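PDB 1JL5: outer membrane protein YopM, which acts as a leucine-rich repeat effector and virulence factor of Yersinia pestis, probably altering host cell physiology to promote bacterial survival in host tissues. Local coordinates for residues A[74-79]-A[91-96]; A[87-92]-A[107-112]; A[38-43]-A[68-73]. All blocks are in the same frame, centred on the assembly; numbering follows the deposited sequence.

Interaction 1 (A[74-79]-A[91-96]); sequences HELELN and PHLESL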
ATOM      1  N   HIS A  74      29.405  34.993   2.247  1.00 44.82           N
ATOM      2  CA  HIS A  74      28.079  35.567   2.069  1.00 44.94           C
ATOM      3  C   HIS A  74      27.042  34.714   2.775  1.00 42.41           C
ATOM      4  O   HIS A  74      26.102  35.225   3.381  1.00 40.85           O
ATOM      5  CB  HIS A  74      27.727  35.626   0.581  1.00 48.09           C
ATOM      6  CG  HIS A  74      28.486  36.665  -0.183  1.00 52.31           C
ATOM      7  ND1 HIS A  74      28.545  36.676  -1.560  1.00 54.09           N
ATOM      8  CD2 HIS A  74      29.191  37.742   0.235  1.00 53.66           C
ATOM      9  CE1 HIS A  74      29.256  37.716  -1.958  1.00 55.54           C
ATOM     10  NE2 HIS A  74      29.659  38.380  -0.890  1.00 56.15           N
ATOM     11  N   GLU A  75      27.227  33.404   2.696  1.00 40.36           N
ATOM     12  CA  GLU A  75      26.278  32.487   3.289  1.00 38.53           C
ATOM     13  C   GLU A  75      26.776  31.704   4.483  1.00 36.57           C
ATOM     14  O   GLU A  75      27.949  31.357   4.586  1.00 36.47           O
ATOM     15  CB  GLU A  75      25.778  31.512   2.223  1.00 39.25           C
ATOM     16  CG  GLU A  75      24.822  30.445   2.738  1.00 41.50           C
ATOM     17  CD  GLU A  75      24.163  29.672   1.612  1.00 42.67           C
ATOM     18  OE1 GLU A  75      23.308  30.255   0.912  1.00 42.47           O
ATOM     19  OE2 GLU A  75      24.503  28.486   1.421  1.00 43.64           O
ATOM     20  N   LEU A  76      25.847  31.442   5.390  1.00 34.61           N
ATOM     21  CA  LEU A  76      26.107  30.661   6.582  1.00 33.03           C
ATOM     22  C   LEU A  76      25.089  29.542   6.487  1.00 32.80           C
ATOM     23  O   LEU A  76      23.889  29.794   6.436  1.00 33.33           O
ATOM     24  CB  LEU A  76      25.852  31.487   7.838  1.00 31.08           C
ATOM     25  CG  LEU A  76      25.773  30.663   9.123  1.00 30.21           C
ATOM     26  CD1 LEU A  76      27.081  29.913   9.343  1.00 28.69           C
ATOM     27  CD2 LEU A  76      25.466  31.586  10.287  1.00 29.76           C
ATOM     28  N   GLU A  77      25.564  28.308   6.439  1.00 32.47           N
ATOM     29  CA  GLU A  77      24.669  27.174   6.325  1.00 33.78           C
ATOM     30  C   GLU A  77      24.767  26.296   7.560  1.00 32.47           C
ATOM     31  O   GLU A  77      25.777  25.636   7.795  1.00 33.56           O
ATOM     32  CB  GLU A  77      25.001  26.386   5.053  1.00 34.51           C
ATOM     33  CG  GLU A  77      24.037  25.255   4.748  1.00 37.00           C
ATOM     34  CD  GLU A  77      24.469  23.948   5.363  1.00 37.46           C
ATOM     35  OE1 GLU A  77      25.501  23.403   4.922  1.00 40.76           O
ATOM     36  OE2 GLU A  77      23.787  23.468   6.288  1.00 37.65           O
ATOM     37  N   LEU A  78      23.700  26.305   8.348  1.00 31.42           N
ATOM     38  CA  LEU A  78      23.630  25.534   9.579  1.00 31.70           C
ATOM     39  C   LEU A  78      22.470  24.559   9.499  1.00 32.47           C
ATOM     40  O   LEU A  78      21.736  24.378  10.466  1.00 32.83           O
ATOM     41  CB  LEU A  78      23.414  26.482  10.754  1.00 30.58           C
ATOM     42  CG  LEU A  78      24.434  27.613  10.849  1.00 29.81           C
ATOM     43  CD1 LEU A  78      24.017  28.596  11.930  1.00 30.44           C
ATOM     44  CD2 LEU A  78      25.802  27.025  11.140  1.00 30.42           C
ATOM     45  N   ASN A  79      22.309  23.925   8.346  1.00 33.64           N
ATOM     46  CA  ASN A  79      21.210  22.995   8.167  1.00 34.95           C
ATOM     47  C   ASN A  79      21.301  21.738   8.996  1.00 34.71           C
ATOM     48  O   ASN A  79      22.369  21.162   9.179  1.00 36.22           O
ATOM     49  CB  ASN A  79      21.063  22.590   6.701  1.00 35.57           C
ATOM     50  CG  ASN A  79      20.729  23.754   5.813  1.00 38.60           C
ATOM     51  OD1 ASN A  79      20.101  24.719   6.249  1.00 41.11           O
ATOM     52  ND2 ASN A  79      21.130  23.667   4.550  1.00 40.72           N
ATOM     53  N   PRO A  91      28.378  39.305  10.974  1.00 34.74           N
ATOM     54  CA  PRO A  91      27.944  40.660  10.622  1.00 35.65           C
ATOM     55  C   PRO A  91      27.436  40.966   9.215  1.00 36.26           C
ATOM     56  O   PRO A  91      26.435  41.668   9.052  1.00 36.64           O
ATOM     57  CB  PRO A  91      29.156  41.513  10.993  1.00 35.71           C
ATOM     58  CG  PRO A  91      30.303  40.578  10.763  1.00 37.07           C
ATOM     59  CD  PRO A  91      29.790  39.307  11.393  1.00 35.54           C
ATOM     60  N   HIS A  92      28.102  40.456   8.191  1.00 36.19           N
ATOM     61  CA  HIS A  92      27.668  40.779   6.840  1.00 38.74           C
ATOM     62  C   HIS A  92      27.100  39.601   6.085  1.00 38.20           C
ATOM     63  O   HIS A  92      27.227  39.498   4.865  1.00 38.11           O
ATOM     64  CB  HIS A  92      28.832  41.411   6.081  1.00 41.50           C
ATOM     65  CG  HIS A  92      29.451  42.559   6.815  1.00 44.94           C
ATOM     66  ND1 HIS A  92      30.538  42.409   7.648  1.00 45.86           N
ATOM     67  CD2 HIS A  92      29.069  43.855   6.924  1.00 46.19           C
ATOM     68  CE1 HIS A  92      30.800  43.561   8.240  1.00 47.59           C
ATOM     69  NE2 HIS A  92      29.921  44.454   7.817  1.00 47.72           N
ATOM     70  N   LEU A  93      26.454  38.717   6.832  1.00 36.60           N
ATOM     71  CA  LEU A  93      25.851  37.546   6.245  1.00 36.03           C
ATOM     72  C   LEU A  93      24.796  38.011   5.256  1.00 34.63           C
ATOM     73  O   LEU A  93      23.982  38.885   5.554  1.00 33.80           O
ATOM     74  CB  LEU A  93      25.210  36.687   7.332  1.00 35.88           C
ATOM     75  CG  LEU A  93      24.813  35.280   6.896  1.00 35.69           C
ATOM     76  CD1 LEU A  93      26.057  34.518   6.468  1.00 33.40           C
ATOM     77  CD2 LEU A  93      24.111  34.571   8.043  1.00 35.34           C
ATOM     78  N   GLU A  94      24.830  37.443   4.065  1.00 35.03           N
ATOM     79  CA  GLU A  94      23.859  37.794   3.050  1.00 37.12           C
ATOM     80  C   GLU A  94      22.855  36.665   2.941  1.00 35.57           C
ATOM     81  O   GLU A  94      21.695  36.876   2.598  1.00 36.59           O
ATOM     82  CB  GLU A  94      24.560  38.030   1.716  1.00 38.86           C
ATOM     83  CG  GLU A  94      25.159  39.423   1.609  1.00 45.41           C
ATOM     84  CD  GLU A  94      25.941  39.620   0.335  1.00 47.40           C
ATOM     85  OE1 GLU A  94      25.432  39.225  -0.735  1.00 49.88           O
ATOM     86  OE2 GLU A  94      27.058  40.174   0.403  1.00 51.00           O
ATOM     87  N   SER A  95      23.309  35.462   3.265  1.00 33.91           N
ATOM     88  CA  SER A  95      22.453  34.297   3.203  1.00 33.01           C
ATOM     89  C   SER A  95      22.546  33.445   4.455  1.00 32.14           C
ATOM     90  O   SER A  95      23.607  32.918   4.793  1.00 31.84           O
ATOM     91  CB  SER A  95      22.814  33.447   1.986  1.00 33.88           C
ATOM     92  OG  SER A  95      22.033  32.266   1.950  1.00 34.99           O
ATOM     93  N   LEU A  96      21.424  33.323   5.152  1.00 30.65           N
ATOM     94  CA  LEU A  96      21.369  32.497   6.340  1.00 30.06           C
ATOM     95  C   LEU A  96      20.585  31.246   6.001  1.00 29.93           C
ATOM     96  O   LEU A  96      19.387  31.305   5.741  1.00 30.23           O
ATOM     97  CB  LEU A  96      20.672  33.212   7.492  1.00 27.63           C
ATOM     98  CG  LEU A  96      20.395  32.277   8.676  1.00 27.82           C
ATOM     99  CD1 LEU A  96      21.711  31.702   9.199  1.00 26.82           C
ATOM    100  CD2 LEU A  96      19.661  33.028   9.770  1.00 26.59           C
TER
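His74 O takes two backbone N-H groups at once, Glu94 N at 2.6 Å in the carbonyl plane and Ser95 N from 35° above it. Together with Leu76 N, which donates to Ser95 O at 2.7 Å, they pair the first two parallel strands of a leucine-rich repeat solenoid, 75-77 and 95-97. On the face carrying Glu75 and Ser95 a side-chain bond runs beside the backbone ladder: Ser95 OG donates to Glu75 OE1 at 2.6 Å, using the anti side of the carboxylate. Glu75 reaches it with an extended chain whose CG lies anti to the backbone N (chi1 177°). Next to this pair the carboxylate of Glu94 lies over one face of the His74 ring near its rim, the two planes 31° apart, in contact but without a hydrogen bond. The other face of the strands belongs to leucines, which enter the core of the solenoid, where helix 58-71 covers Leu76 through Leu65 and Leu93 through Cys68. Leu76 and Leu96 lie alongside each other and point the same way, with Leu76 CD2 3.9 Å from Leu96 CD1. Leu93 crosses Leu76 at about a right angle, its CD1 pressed tightly against Leu76 CB at 3.3 Å.

Interaction 2 (A[87-92]-A[107-112]); sequences PELPPH and PELPQS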
ATOM      1  N   PRO A  87      23.221  31.848  17.454  1.00 25.86           N
ATOM      2  CA  PRO A  87      23.844  32.937  18.194  1.00 26.26           C
ATOM      3  C   PRO A  87      23.865  34.098  17.216  1.00 27.41           C
ATOM      4  O   PRO A  87      23.326  33.990  16.110  1.00 26.94           O
ATOM      5  CB  PRO A  87      25.228  32.393  18.473  1.00 26.09           C
ATOM      6  CG  PRO A  87      25.520  31.645  17.207  1.00 26.44           C
ATOM      7  CD  PRO A  87      24.230  30.912  16.932  1.00 25.42           C
ATOM      8  N   GLU A  88      24.473  35.205  17.611  1.00 27.16           N
ATOM      9  CA  GLU A  88      24.552  36.347  16.726  1.00 27.35           C
ATOM     10  C   GLU A  88      25.181  35.851  15.435  1.00 25.71           C
ATOM     11  O   GLU A  88      26.130  35.075  15.458  1.00 23.14           O
ATOM     12  CB  GLU A  88      25.423  37.431  17.342  1.00 29.45           C
ATOM     13  CG  GLU A  88      25.299  38.770  16.649  1.00 36.15           C
ATOM     14  CD  GLU A  88      26.218  39.801  17.259  1.00 38.24           C
ATOM     15  OE1 GLU A  88      26.339  39.805  18.499  1.00 40.09           O
ATOM     16  OE2 GLU A  88      26.812  40.599  16.505  1.00 41.18           O
ATOM     17  N   LEU A  89      24.655  36.307  14.307  1.00 26.15           N
ATOM     18  CA  LEU A  89      25.155  35.876  13.011  1.00 27.20           C
ATOM     19  C   LEU A  89      26.349  36.677  12.535  1.00 28.01           C
ATOM     20  O   LEU A  89      26.563  37.805  12.974  1.00 29.22           O
ATOM     21  CB  LEU A  89      24.042  36.002  11.974  1.00 26.34           C
ATOM     22  CG  LEU A  89      22.756  35.239  12.291  1.00 27.09           C
ATOM     23  CD1 LEU A  89      21.669  35.648  11.319  1.00 27.85           C
ATOM     24  CD2 LEU A  89      23.026  33.742  12.224  1.00 26.37           C
ATOM     25  N   PRO A  90      27.166  36.089  11.648  1.00 29.32           N
ATOM     26  CA  PRO A  90      28.309  36.861  11.167  1.00 30.33           C
ATOM     27  C   PRO A  90      27.701  38.182  10.696  1.00 32.80           C
ATOM     28  O   PRO A  90      26.627  38.196  10.098  1.00 31.57           O
ATOM     29  CB  PRO A  90      28.840  35.997  10.035  1.00 29.69           C
ATOM     30  CG  PRO A  90      28.633  34.613  10.594  1.00 28.44           C
ATOM     31  CD  PRO A  90      27.223  34.699  11.164  1.00 28.53           C
ATOM     32  N   PRO A  91      28.378  39.305  10.974  1.00 34.74           N
ATOM     33  CA  PRO A  91      27.944  40.660  10.622  1.00 35.65           C
ATOM     34  C   PRO A  91      27.436  40.966   9.215  1.00 36.26           C
ATOM     35  O   PRO A  91      26.435  41.668   9.052  1.00 36.64           O
ATOM     36  CB  PRO A  91      29.156  41.513  10.993  1.00 35.71           C
ATOM     37  CG  PRO A  91      30.303  40.578  10.763  1.00 37.07           C
ATOM     38  CD  PRO A  91      29.790  39.307  11.393  1.00 35.54           C
ATOM     39  N   HIS A  92      28.102  40.456   8.191  1.00 36.19           N
ATOM     40  CA  HIS A  92      27.668  40.779   6.840  1.00 38.74           C
ATOM     41  C   HIS A  92      27.100  39.601   6.085  1.00 38.20           C
ATOM     42  O   HIS A  92      27.227  39.498   4.865  1.00 38.11           O
ATOM     43  CB  HIS A  92      28.832  41.411   6.081  1.00 41.50           C
ATOM     44  CG  HIS A  92      29.451  42.559   6.815  1.00 44.94           C
ATOM     45  ND1 HIS A  92      30.538  42.409   7.648  1.00 45.86           N
ATOM     46  CD2 HIS A  92      29.069  43.855   6.924  1.00 46.19           C
ATOM     47  CE1 HIS A  92      30.800  43.561   8.240  1.00 47.59           C
ATOM     48  NE2 HIS A  92      29.921  44.454   7.817  1.00 47.72           N
ATOM     49  N   PRO A 107      18.125  34.891  15.414  1.00 31.00           N
ATOM     50  CA  PRO A 107      18.932  35.974  15.967  1.00 31.17           C
ATOM     51  C   PRO A 107      18.658  37.159  15.056  1.00 32.25           C
ATOM     52  O   PRO A 107      18.103  36.986  13.967  1.00 30.98           O
ATOM     53  CB  PRO A 107      20.353  35.447  15.819  1.00 30.52           C
ATOM     54  CG  PRO A 107      20.262  34.629  14.558  1.00 30.50           C
ATOM     55  CD  PRO A 107      18.969  33.881  14.754  1.00 29.95           C
ATOM     56  N   GLU A 108      19.027  38.354  15.490  1.00 32.86           N
ATOM     57  CA  GLU A 108      18.806  39.522  14.659  1.00 34.86           C
ATOM     58  C   GLU A 108      19.448  39.253  13.306  1.00 33.17           C
ATOM     59  O   GLU A 108      20.565  38.745  13.227  1.00 33.33           O
ATOM     60  CB  GLU A 108      19.437  40.757  15.293  1.00 37.32           C
ATOM     61  CG  GLU A 108      19.228  42.017  14.478  1.00 44.12           C
ATOM     62  CD  GLU A 108      19.898  43.216  15.101  1.00 47.30           C
ATOM     63  OE1 GLU A 108      19.571  43.532  16.265  1.00 49.94           O
ATOM     64  OE2 GLU A 108      20.752  43.836  14.432  1.00 50.36           O
ATOM     65  N   LEU A 109      18.742  39.586  12.236  1.00 31.93           N
ATOM     66  CA  LEU A 109      19.277  39.350  10.910  1.00 32.58           C
ATOM     67  C   LEU A 109      19.998  40.578  10.381  1.00 33.16           C
ATOM     68  O   LEU A 109      19.516  41.700  10.513  1.00 34.01           O
ATOM     69  CB  LEU A 109      18.151  38.934   9.962  1.00 32.55           C
ATOM     70  CG  LEU A 109      17.381  37.686  10.413  1.00 31.20           C
ATOM     71  CD1 LEU A 109      16.282  37.373   9.410  1.00 30.53           C
ATOM     72  CD2 LEU A 109      18.338  36.510  10.544  1.00 29.76           C
ATOM     73  N   PRO A 110      21.178  40.378   9.781  1.00 34.57           N
ATOM     74  CA  PRO A 110      21.969  41.477   9.229  1.00 35.45           C
ATOM     75  C   PRO A 110      21.183  42.245   8.175  1.00 37.29           C
ATOM     76  O   PRO A 110      20.343  41.676   7.475  1.00 37.99           O
ATOM     77  CB  PRO A 110      23.172  40.764   8.617  1.00 35.90           C
ATOM     78  CG  PRO A 110      23.305  39.528   9.452  1.00 37.34           C
ATOM     79  CD  PRO A 110      21.874  39.091   9.607  1.00 34.76           C
ATOM     80  N   GLN A 111      21.462  43.539   8.064  1.00 37.40           N
ATOM     81  CA  GLN A 111      20.800  44.378   7.080  1.00 36.82           C
ATOM     82  C   GLN A 111      21.303  43.960   5.711  1.00 36.00           C
ATOM     83  O   GLN A 111      20.776  44.377   4.682  1.00 38.12           O
ATOM     84  CB  GLN A 111      21.141  45.844   7.332  1.00 38.33           C
ATOM     85  CG  GLN A 111      20.604  46.362   8.642  1.00 39.34           C
ATOM     86  CD  GLN A 111      19.097  46.390   8.655  1.00 40.89           C
ATOM     87  OE1 GLN A 111      18.478  47.162   7.922  1.00 42.10           O
ATOM     88  NE2 GLN A 111      18.490  45.544   9.481  1.00 41.49           N
ATOM     89  N   SER A 112      22.334  43.129   5.714  1.00 34.11           N
ATOM     90  CA  SER A 112      22.929  42.638   4.483  1.00 34.23           C
ATOM     91  C   SER A 112      22.279  41.328   4.049  1.00 33.25           C
ATOM     92  O   SER A 112      22.566  40.815   2.966  1.00 33.74           O
ATOM     93  CB  SER A 112      24.417  42.404   4.698  1.00 33.64           C
ATOM     94  OG  SER A 112      24.611  41.499   5.771  1.00 37.09           O
TER
HETATM   95  O   HOH W   1      22.625  38.190  14.740  1.00 29.33           O
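A water molecule joins the two loops by gripping one polar atom of each: it accepts from Leu89 N at 2.8 Å and donates to Glu108 O at 2.6 Å. No direct hydrogen bond spans the two segments, and the rest is van der Waals contact, largely of leucine and proline. Leu89 is the main wedge. With CG beside its own backbone N (chi1 -57°), it crosses the Pro107 ring at about a right angle, and Leu89 CG is pressed against Pro107 CG at 3.4 Å. Its CD1 branch lies alongside Leu109, 3.5 Å from the CD2 methyl, and also reaches the CD edge of Pro110. These are equivalent Pro-Glu-Leu-Pro loops of successive leucine-rich repeats, running almost parallel, their end-to-end directions only 5° apart, which brings Leu89 alongside its counterpart Leu109. Residues 87-90 and 107-110 are extended, proline-rich chain on the side of the coil that returns to the strands. Toward the end of the loops Pro110 rests its ring against the carbonyl oxygens of Pro90 and Pro91: its CG touches Pro90 O, and Pro110 CB comes to 3.4 Å from Pro91 O. Ser112 OG, held between its backbone N and carbonyl carbon (chi1 57°), passes 3.1 Å from His92 C while its hydrogen bond goes to Leu93 O, the next carbonyl along the chain.

Interaction 3 (A[38-43]-A[68-73]); sequences EYYNAW and CLDRQA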
ATOM      1  N   GLU A  38      35.033  38.292  19.657  1.00 26.01           N
ATOM      2  CA  GLU A  38      33.740  38.484  20.280  1.00 27.46           C
ATOM      3  C   GLU A  38      32.738  37.519  19.658  1.00 25.69           C
ATOM      4  O   GLU A  38      31.931  36.921  20.359  1.00 25.08           O
ATOM      5  CB  GLU A  38      33.277  39.928  20.109  1.00 28.79           C
ATOM      6  CG  GLU A  38      34.102  40.904  20.923  1.00 33.95           C
ATOM      7  CD  GLU A  38      33.598  42.319  20.811  1.00 33.74           C
ATOM      8  OE1 GLU A  38      33.620  42.865  19.695  1.00 35.45           O
ATOM      9  OE2 GLU A  38      33.178  42.882  21.840  1.00 40.14           O
ATOM     10  N   TYR A  39      32.793  37.355  18.342  1.00 25.68           N
ATOM     11  CA  TYR A  39      31.879  36.422  17.692  1.00 26.89           C
ATOM     12  C   TYR A  39      32.201  35.010  18.136  1.00 25.78           C
ATOM     13  O   TYR A  39      31.315  34.267  18.553  1.00 25.45           O
ATOM     14  CB  TYR A  39      31.986  36.519  16.172  1.00 27.23           C
ATOM     15  CG  TYR A  39      31.217  37.682  15.618  1.00 28.79           C
ATOM     16  CD1 TYR A  39      29.830  37.735  15.732  1.00 30.68           C
ATOM     17  CD2 TYR A  39      31.871  38.750  15.013  1.00 29.48           C
ATOM     18  CE1 TYR A  39      29.116  38.823  15.260  1.00 32.08           C
ATOM     19  CE2 TYR A  39      31.165  39.842  14.538  1.00 30.98           C
ATOM     20  CZ  TYR A  39      29.790  39.872  14.665  1.00 31.32           C
ATOM     21  OH  TYR A  39      29.084  40.950  14.190  1.00 35.35           O
ATOM     22  N   TYR A  40      33.477  34.651  18.058  1.00 24.73           N
ATOM     23  CA  TYR A  40      33.912  33.324  18.459  1.00 25.72           C
ATOM     24  C   TYR A  40      33.437  33.001  19.852  1.00 25.04           C
ATOM     25  O   TYR A  40      32.887  31.935  20.106  1.00 27.38           O
ATOM     26  CB  TYR A  40      35.431  33.219  18.473  1.00 25.30           C
ATOM     27  CG  TYR A  40      36.109  33.397  17.148  1.00 27.06           C
ATOM     28  CD1 TYR A  40      35.416  33.240  15.947  1.00 27.41           C
ATOM     29  CD2 TYR A  40      37.473  33.664  17.092  1.00 28.05           C
ATOM     30  CE1 TYR A  40      36.073  33.344  14.727  1.00 28.43           C
ATOM     31  CE2 TYR A  40      38.134  33.766  15.890  1.00 29.94           C
ATOM     32  CZ  TYR A  40      37.435  33.605  14.711  1.00 30.02           C
ATOM     33  OH  TYR A  40      38.122  33.693  13.528  1.00 33.66           O
ATOM     34  N   ASN A  41      33.673  33.934  20.762  1.00 24.53           N
ATOM     35  CA  ASN A  41      33.300  33.737  22.146  1.00 24.89           C
ATOM     36  C   ASN A  41      31.802  33.737  22.310  1.00 23.03           C
ATOM     37  O   ASN A  41      31.264  32.971  23.099  1.00 25.12           O
ATOM     38  CB  ASN A  41      33.951  34.812  23.008  1.00 23.96           C
ATOM     39  CG  ASN A  41      35.452  34.665  23.055  1.00 25.52           C
ATOM     40  OD1 ASN A  41      36.017  33.852  22.329  1.00 23.62           O
ATOM     41  ND2 ASN A  41      36.107  35.444  23.903  1.00 25.51           N
ATOM     42  N   ALA A  42      31.123  34.599  21.569  1.00 23.88           N
ATOM     43  CA  ALA A  42      29.674  34.640  21.652  1.00 24.64           C
ATOM     44  C   ALA A  42      29.196  33.274  21.176  1.00 24.17           C
ATOM     45  O   ALA A  42      28.315  32.659  21.775  1.00 25.67           O
ATOM     46  CB  ALA A  42      29.123  35.739  20.753  1.00 25.03           C
ATOM     47  N   TRP A  43      29.821  32.787  20.113  1.00 23.63           N
ATOM     48  CA  TRP A  43      29.452  31.503  19.545  1.00 25.73           C
ATOM     49  C   TRP A  43      29.811  30.330  20.436  1.00 27.05           C
ATOM     50  O   TRP A  43      29.041  29.378  20.552  1.00 27.43           O
ATOM     51  CB  TRP A  43      30.089  31.347  18.169  1.00 22.99           C
ATOM     52  CG  TRP A  43      29.586  32.381  17.225  1.00 20.95           C
ATOM     53  CD1 TRP A  43      28.401  33.050  17.311  1.00 19.42           C
ATOM     54  CD2 TRP A  43      30.225  32.845  16.035  1.00 19.51           C
ATOM     55  NE1 TRP A  43      28.259  33.900  16.247  1.00 21.31           N
ATOM     56  CE2 TRP A  43      29.364  33.795  15.445  1.00 21.76           C
ATOM     57  CE3 TRP A  43      31.436  32.551  15.405  1.00 20.56           C
ATOM     58  CZ2 TRP A  43      29.678  34.454  14.256  1.00 20.96           C
ATOM     59  CZ3 TRP A  43      31.749  33.205  14.222  1.00 20.44           C
ATOM     60  CH2 TRP A  43      30.872  34.146  13.660  1.00 20.92           C
ATOM     61  N   CYS A  68      32.409  31.047   8.357  1.00 33.76           N
ATOM     62  CA  CYS A  68      31.668  32.083   7.669  1.00 33.40           C
ATOM     63  C   CYS A  68      32.257  33.442   8.003  1.00 34.07           C
ATOM     64  O   CYS A  68      32.523  34.256   7.119  1.00 33.79           O
ATOM     65  CB  CYS A  68      30.205  32.051   8.084  1.00 31.73           C
ATOM     66  SG  CYS A  68      29.268  33.378   7.350  1.00 30.40           S
ATOM     67  N   LEU A  69      32.453  33.681   9.294  1.00 34.14           N
ATOM     68  CA  LEU A  69      33.015  34.937   9.758  1.00 33.62           C
ATOM     69  C   LEU A  69      34.398  35.148   9.160  1.00 34.18           C
ATOM     70  O   LEU A  69      34.676  36.193   8.574  1.00 33.68           O
ATOM     71  CB  LEU A  69      33.116  34.929  11.280  1.00 34.01           C
ATOM     72  CG  LEU A  69      33.526  36.243  11.943  1.00 32.94           C
ATOM     73  CD1 LEU A  69      32.448  37.287  11.713  1.00 32.22           C
ATOM     74  CD2 LEU A  69      33.737  36.016  13.427  1.00 32.65           C
ATOM     75  N   ASP A  70      35.258  34.145   9.305  1.00 34.54           N
ATOM     76  CA  ASP A  70      36.626  34.214   8.804  1.00 37.88           C
ATOM     77  C   ASP A  70      36.695  34.393   7.298  1.00 41.16           C
ATOM     78  O   ASP A  70      37.423  35.251   6.800  1.00 42.81           O
ATOM     79  CB  ASP A  70      37.401  32.957   9.207  1.00 36.43           C
ATOM     80  CG  ASP A  70      37.410  32.743  10.707  1.00 35.70           C
ATOM     81  OD1 ASP A  70      37.122  33.713  11.436  1.00 34.01           O
ATOM     82  OD2 ASP A  70      37.705  31.615  11.153  1.00 35.73           O
ATOM     83  N   ARG A  71      35.941  33.575   6.574  1.00 43.59           N
ATOM     84  CA  ARG A  71      35.915  33.646   5.122  1.00 45.41           C
ATOM     85  C   ARG A  71      35.142  34.892   4.703  1.00 45.36           C
ATOM     86  O   ARG A  71      35.179  35.290   3.541  1.00 45.00           O
ATOM     87  CB  ARG A  71      35.230  32.401   4.547  1.00 47.18           C
ATOM     88  CG  ARG A  71      35.936  31.084   4.849  1.00 51.06           C
ATOM     89  CD  ARG A  71      36.999  30.773   3.808  1.00 57.22           C
ATOM     90  NE  ARG A  71      37.945  29.751   4.257  1.00 61.76           N
ATOM     91  CZ  ARG A  71      37.627  28.489   4.538  1.00 63.20           C
ATOM     92  NH1 ARG A  71      36.373  28.069   4.419  1.00 63.63           N
ATOM     93  NH2 ARG A  71      38.569  27.646   4.944  1.00 63.52           N
ATOM     94  N   GLN A  72      34.454  35.514   5.657  1.00 45.66           N
ATOM     95  CA  GLN A  72      33.647  36.692   5.358  1.00 47.08           C
ATOM     96  C   GLN A  72      32.630  36.235   4.316  1.00 46.00           C
ATOM     97  O   GLN A  72      32.147  37.018   3.503  1.00 46.09           O
ATOM     98  CB  GLN A  72      34.523  37.805   4.783  1.00 50.00           C
ATOM     99  CG  GLN A  72      35.663  38.224   5.700  1.00 54.65           C
ATOM    100  CD  GLN A  72      36.908  38.620   4.932  1.00 57.36           C
ATOM    101  OE1 GLN A  72      36.898  39.573   4.151  1.00 59.14           O
ATOM    102  NE2 GLN A  72      37.993  37.882   5.146  1.00 57.95           N
ATOM    103  N   ALA A  73      32.319  34.945   4.362  1.00 44.87           N
ATOM    104  CA  ALA A  73      31.389  34.322   3.435  1.00 44.53           C
ATOM    105  C   ALA A  73      30.012  34.966   3.426  1.00 44.35           C
ATOM    106  O   ALA A  73      29.515  35.425   4.452  1.00 44.74           O
ATOM    107  CB  ALA A  73      31.267  32.841   3.750  1.00 43.70           C
TER
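Across segments 38-43 and 68-73, which lie on helices 36-48 and 58-71, the nearest CA atoms are those of Tyr39 and Leu69, 8.2 Å apart, a spacing bridged by side chains. The pair forms the N-terminal alpha-helical hairpin of YopM, which adjoins the first leucine-rich repeats. Leu69 points into the other helix and is received by three aromatic residues. Its CG lies anti to the backbone N (chi1 -173°), which carries both methyls forward: CD2 reaches Tyr39 CB at 3.3 Å, while CD1 lies 3.7 Å from Tyr39 CD2. Trp43, one helical turn further on, presents the rim of its indole, and Leu69 CB sits in the ring plane 3.4 Å from Trp43 CH2. One face of that indole is in turn covered near its rim by Tyr39 CB from the same helix. At the indole's polar end, Trp43 NE1 donates to Glu88 O, which ties the hairpin to the first repeat. Tyr40 takes the outer flank, passing Leu69 CD2 with its CE1 atom at 3.8 Å. Its hydroxyl OH donates to Asp70 OD1, but the modelled 2.3 Å is shorter than expected, so the exact length is doubtful. The carboxylate oxygen lies at the edge of the tyrosine ring, in its plane, although the ring and carboxylate planes stand nearly perpendicular, 86° apart. Tyr40 also makes a cation-pi contact with Arg66 of the opposing helix. Just beyond this contact helix 58-71 ends in a turn that fits a Schellman motif, with Gln72 as the C-prime residue of positive phi, before the chain enters strand 75-77. Gln72 folds its side chain back over this end, and its NE2 donates to Asp70 O at 3.2 Å.

All three interactions lie at the N-terminal end of the molecule. Interactions 1 and 2 join the same two successive turns at different places: strand pairing carries the first through direct backbone bonds, whereas the loops of the second rely on proline, leucine and a bridging water. They meet where Leu96 CD2 packs on Leu89 CD1. Interaction 3 is instead a buried contact between helices, dominated by aromatic rings, with one tyrosine-carboxylate bond at its flank; the other two are only partly buried. The hairpin nevertheless reaches both: Cys68 touches Leu93 in interaction 1, and Tyr39 and Trp43 pack on Pro91 and Pro87 of segment 87-92.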